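SusD-like carbohydrate binding protein BF1063 (Bacteroides fragilis NCTC 9343, PDB 3I4G) probably binds carbohydrate at the outer membrane of the bacterium, as a member of the SusD family of glycan-capturing proteins. Local coordinates at residues E334-S342 and P476-A484. Residues are numbered along the deposited sequence; the frame is centred on the assembly and turned at random.
Sequences EYKMSPDYS and PYPGSTQYA
Asp-340 and Gln-482 bring their backbones closest, with CA atoms 5.6 Å apart, where a type I turn from Ser-338 to Tyr-341 meets the chain just after a second type I turn, Tyr-477 to Ser-480. The CG of Asp-340 stands anti to the carbonyl carbon (chi1 -68°), which carries both oxygens across to residues 480-482. Asp-340 OD2 takes the backbone N of Thr-481 on its syn lone pair at 2.9 Å, a straight bond (163°). Asp-340 OD1 accepts twice, from opposite faces of the carboxylate plane: the N of Gln-482 approaches on the syn side, and Ser-480 OG donates from above the plane at 2.7 Å. Three donors thus hold the group's rotation and probably favour its charged form. Beside it, Pro-339 lays CD over the Tyr-477 ring, 3.6 Å from the centroid, a CH-pi contact. The phenol reaches past the proline to donate from Tyr-477 OH to Met-337 O at 2.7 Å, tilted well out of the carbonyl plane. Trp-498 of strand 497-502 also packs on Pro-339. Ser-480 OG in turn accepts a weak capping bond from Tyr-483 N. Within 334-342, Ser-338 OG receives Asp-340 N at 3.0 Å. This ST turn presents the aspartate to successive backbone N-H groups, tying the loop between strands 333-334 and 360-362 to the turn leading from strand 471-476 into short helix 483-486.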
loop_
_atom_site.group_PDB
_atom_site.type_symbol
_atom_site.label_atom_id
_atom_site.label_comp_id
_atom_site.label_asym_id
_atom_site.label_seq_id
_atom_site.Cartn_x
_atom_site.Cartn_y
_atom_site.Cartn_z
ATOM N N GLU A 334 -21.510 5.346 17.226
ATOM C CA GLU A 334 -20.401 4.874 18.038
ATOM C C GLU A 334 -20.014 3.438 17.711
ATOM O O GLU A 334 -20.857 2.541 17.676
ATOM C CB GLU A 334 -20.758 4.966 19.520
ATOM C CG GLU A 334 -19.594 4.654 20.480
ATOM C CD GLU A 334 -19.951 4.860 21.920
ATOM O OE1 GLU A 334 -20.680 5.823 22.220
ATOM O OE2 GLU A 334 -19.458 4.102 22.778
ATOM N N TYR A 335 -18.710 3.215 17.537
ATOM C CA TYR A 335 -18.171 1.869 17.367
ATOM C C TYR A 335 -18.130 1.218 18.760
ATOM O O TYR A 335 -17.543 1.762 19.686
ATOM C CB TYR A 335 -16.788 1.920 16.747
ATOM C CG TYR A 335 -16.190 0.553 16.488
ATOM C CD1 TYR A 335 -16.889 -0.447 15.804
ATOM C CD2 TYR A 335 -14.914 0.276 16.867
ATOM C CE1 TYR A 335 -16.321 -1.680 15.552
ATOM C CE2 TYR A 335 -14.329 -0.939 16.615
ATOM C CZ TYR A 335 -15.021 -1.906 15.944
ATOM O OH TYR A 335 -14.406 -3.134 15.706
ATOM N N LYS A 336 -18.756 0.054 18.899
ATOM C CA LYS A 336 -18.791 -0.699 20.152
ATOM C C LYS A 336 -18.081 -2.030 19.922
ATOM O O LYS A 336 -18.547 -2.869 19.138
ATOM C CB LYS A 336 -20.233 -0.883 20.617
ATOM C CG LYS A 336 -20.893 0.446 20.906
ATOM C CD LYS A 336 -22.323 0.304 21.327
ATOM C CE LYS A 336 -22.912 1.661 21.561
ATOM N NZ LYS A 336 -24.353 1.590 21.905
HETATM N N MSE A 337 -16.965 -2.211 20.633
HETATM C CA MSE A 337 -16.113 -3.363 20.477
HETATM C C MSE A 337 -15.349 -3.607 21.769
HETATM O O MSE A 337 -14.471 -2.804 22.117
HETATM C CB MSE A 337 -15.144 -3.105 19.306
HETATM C CG MSE A 337 -14.173 -4.255 18.963
HETATM SE SE MSE A 337 -15.025 -5.979 18.701
HETATM C CE MSE A 337 -16.465 -5.479 17.585
ATOM N N SER A 338 -15.616 -4.719 22.445
ATOM C CA SER A 338 -14.976 -5.013 23.711
ATOM C C SER A 338 -15.131 -6.466 24.060
ATOM O O SER A 338 -16.133 -7.088 23.683
ATOM C CB SER A 338 -15.670 -4.230 24.831
ATOM O OG SER A 338 -15.224 -4.660 26.133
ATOM N N PRO A 339 -14.186 -7.043 24.815
ATOM C CA PRO A 339 -14.417 -8.390 25.320
ATOM C C PRO A 339 -15.693 -8.538 26.170
ATOM O O PRO A 339 -16.166 -9.664 26.386
ATOM C CB PRO A 339 -13.190 -8.638 26.208
ATOM C CG PRO A 339 -12.129 -7.749 25.625
ATOM C CD PRO A 339 -12.859 -6.529 25.198
ATOM N N ASP A 340 -16.237 -7.418 26.647
ATOM C CA ASP A 340 -17.378 -7.462 27.542
ATOM C C ASP A 340 -18.736 -7.381 26.856
ATOM O O ASP A 340 -19.773 -7.544 27.506
ATOM C CB ASP A 340 -17.332 -6.285 28.520
ATOM C CG ASP A 340 -16.221 -6.363 29.512
ATOM O OD1 ASP A 340 -15.421 -7.304 29.441
ATOM O OD2 ASP A 340 -16.190 -5.473 30.423
ATOM N N TYR A 341 -18.750 -7.124 25.554
ATOM C CA TYR A 341 -19.997 -6.857 24.837
ATOM C C TYR A 341 -20.577 -8.124 24.187
ATOM O O TYR A 341 -20.035 -9.213 24.341
ATOM C CB TYR A 341 -19.810 -5.716 23.820
ATOM C CG TYR A 341 -19.284 -4.385 24.368
ATOM C CD1 TYR A 341 -19.284 -4.078 25.736
ATOM C CD2 TYR A 341 -18.844 -3.405 23.500
ATOM C CE1 TYR A 341 -18.776 -2.869 26.199
ATOM C CE2 TYR A 341 -18.351 -2.209 23.970
ATOM C CZ TYR A 341 -18.305 -1.947 25.296
ATOM O OH TYR A 341 -17.771 -0.733 25.732
ATOM N N SER A 342 -21.723 -7.976 23.529
ATOM C CA SER A 342 -22.456 -9.101 22.992
ATOM C C SER A 342 -22.006 -9.602 21.638
ATOM O O SER A 342 -21.992 -8.846 20.658
ATOM C CB SER A 342 -23.924 -8.676 22.862
ATOM O OG SER A 342 -24.673 -9.743 22.329
ATOM N N PRO A 476 -6.197 -1.524 24.043
ATOM C CA PRO A 476 -6.154 -1.719 25.481
ATOM C C PRO A 476 -7.548 -1.754 26.106
ATOM O O PRO A 476 -8.401 -0.950 25.729
ATOM C CB PRO A 476 -5.420 -0.478 25.996
ATOM C CG PRO A 476 -5.224 0.433 24.856
ATOM C CD PRO A 476 -5.931 -0.129 23.671
ATOM N N TYR A 477 -7.753 -2.622 27.097
ATOM C CA TYR A 477 -9.025 -2.786 27.769
ATOM C C TYR A 477 -8.881 -2.875 29.297
ATOM O O TYR A 477 -9.331 -3.833 29.914
ATOM C CB TYR A 477 -9.760 -4.020 27.242
ATOM C CG TYR A 477 -10.303 -3.824 25.854
ATOM C CD1 TYR A 477 -11.495 -3.196 25.663
ATOM C CD2 TYR A 477 -9.603 -4.261 24.725
ATOM C CE1 TYR A 477 -11.989 -2.978 24.403
ATOM C CE2 TYR A 477 -10.102 -4.061 23.484
ATOM C CZ TYR A 477 -11.291 -3.428 23.313
ATOM O OH TYR A 477 -11.772 -3.217 22.014
ATOM N N PRO A 478 -8.266 -1.848 29.914
ATOM C CA PRO A 478 -8.159 -1.890 31.370
ATOM C C PRO A 478 -9.526 -1.945 32.045
ATOM O O PRO A 478 -9.621 -2.487 33.133
ATOM C CB PRO A 478 -7.403 -0.590 31.715
ATOM C CG PRO A 478 -7.646 0.317 30.575
ATOM C CD PRO A 478 -7.616 -0.647 29.370
ATOM N N GLY A 479 -10.576 -1.409 31.453
ATOM C CA GLY A 479 -11.881 -1.431 32.120
ATOM C C GLY A 479 -12.696 -2.672 31.861
ATOM O O GLY A 479 -13.823 -2.739 32.315
ATOM N N SER A 480 -12.163 -3.649 31.138
ATOM C CA SER A 480 -12.919 -4.853 30.821
ATOM C C SER A 480 -12.938 -5.879 31.921
ATOM O O SER A 480 -11.886 -6.242 32.440
ATOM C CB SER A 480 -12.308 -5.475 29.551
ATOM O OG SER A 480 -12.768 -6.806 29.311
ATOM N N THR A 481 -14.143 -6.346 32.257
ATOM C CA THR A 481 -14.332 -7.353 33.276
ATOM C C THR A 481 -13.982 -8.742 32.772
ATOM O O THR A 481 -13.568 -9.582 33.563
ATOM C CB THR A 481 -15.806 -7.401 33.775
ATOM O OG1 THR A 481 -16.654 -7.772 32.691
ATOM C CG2 THR A 481 -16.232 -6.057 34.318
ATOM N N GLN A 482 -14.164 -8.987 31.475
ATOM C CA GLN A 482 -13.926 -10.301 30.892
ATOM C C GLN A 482 -12.523 -10.496 30.356
ATOM O O GLN A 482 -12.122 -11.639 30.121
ATOM C CB GLN A 482 -14.892 -10.538 29.734
ATOM C CG GLN A 482 -16.356 -10.361 30.085
ATOM C CD GLN A 482 -16.756 -11.257 31.215
ATOM O OE1 GLN A 482 -17.033 -10.790 32.322
ATOM N NE2 GLN A 482 -16.702 -12.551 30.975
ATOM N N TYR A 483 -11.755 -9.421 30.225
ATOM C CA TYR A 483 -10.418 -9.493 29.640
ATOM C C TYR A 483 -9.517 -10.543 30.254
ATOM O O TYR A 483 -8.934 -11.398 29.543
ATOM C CB TYR A 483 -9.741 -8.116 29.787
ATOM C CG TYR A 483 -8.292 -8.134 29.363
ATOM C CD1 TYR A 483 -7.946 -7.993 28.039
ATOM C CD2 TYR A 483 -7.268 -8.281 30.283
ATOM C CE1 TYR A 483 -6.620 -8.036 27.616
ATOM C CE2 TYR A 483 -5.944 -8.297 29.875
ATOM C CZ TYR A 483 -5.630 -8.163 28.537
ATOM O OH TYR A 483 -4.301 -8.202 28.192
ATOM N N ALA A 484 -9.392 -10.531 31.574
ATOM C CA ALA A 484 -8.430 -11.415 32.232
ATOM C C ALA A 484 -8.619 -12.900 31.957
ATOM O O ALA A 484 -7.625 -13.659 31.927
ATOM C CB ALA A 484 -8.457 -11.175 33.760
#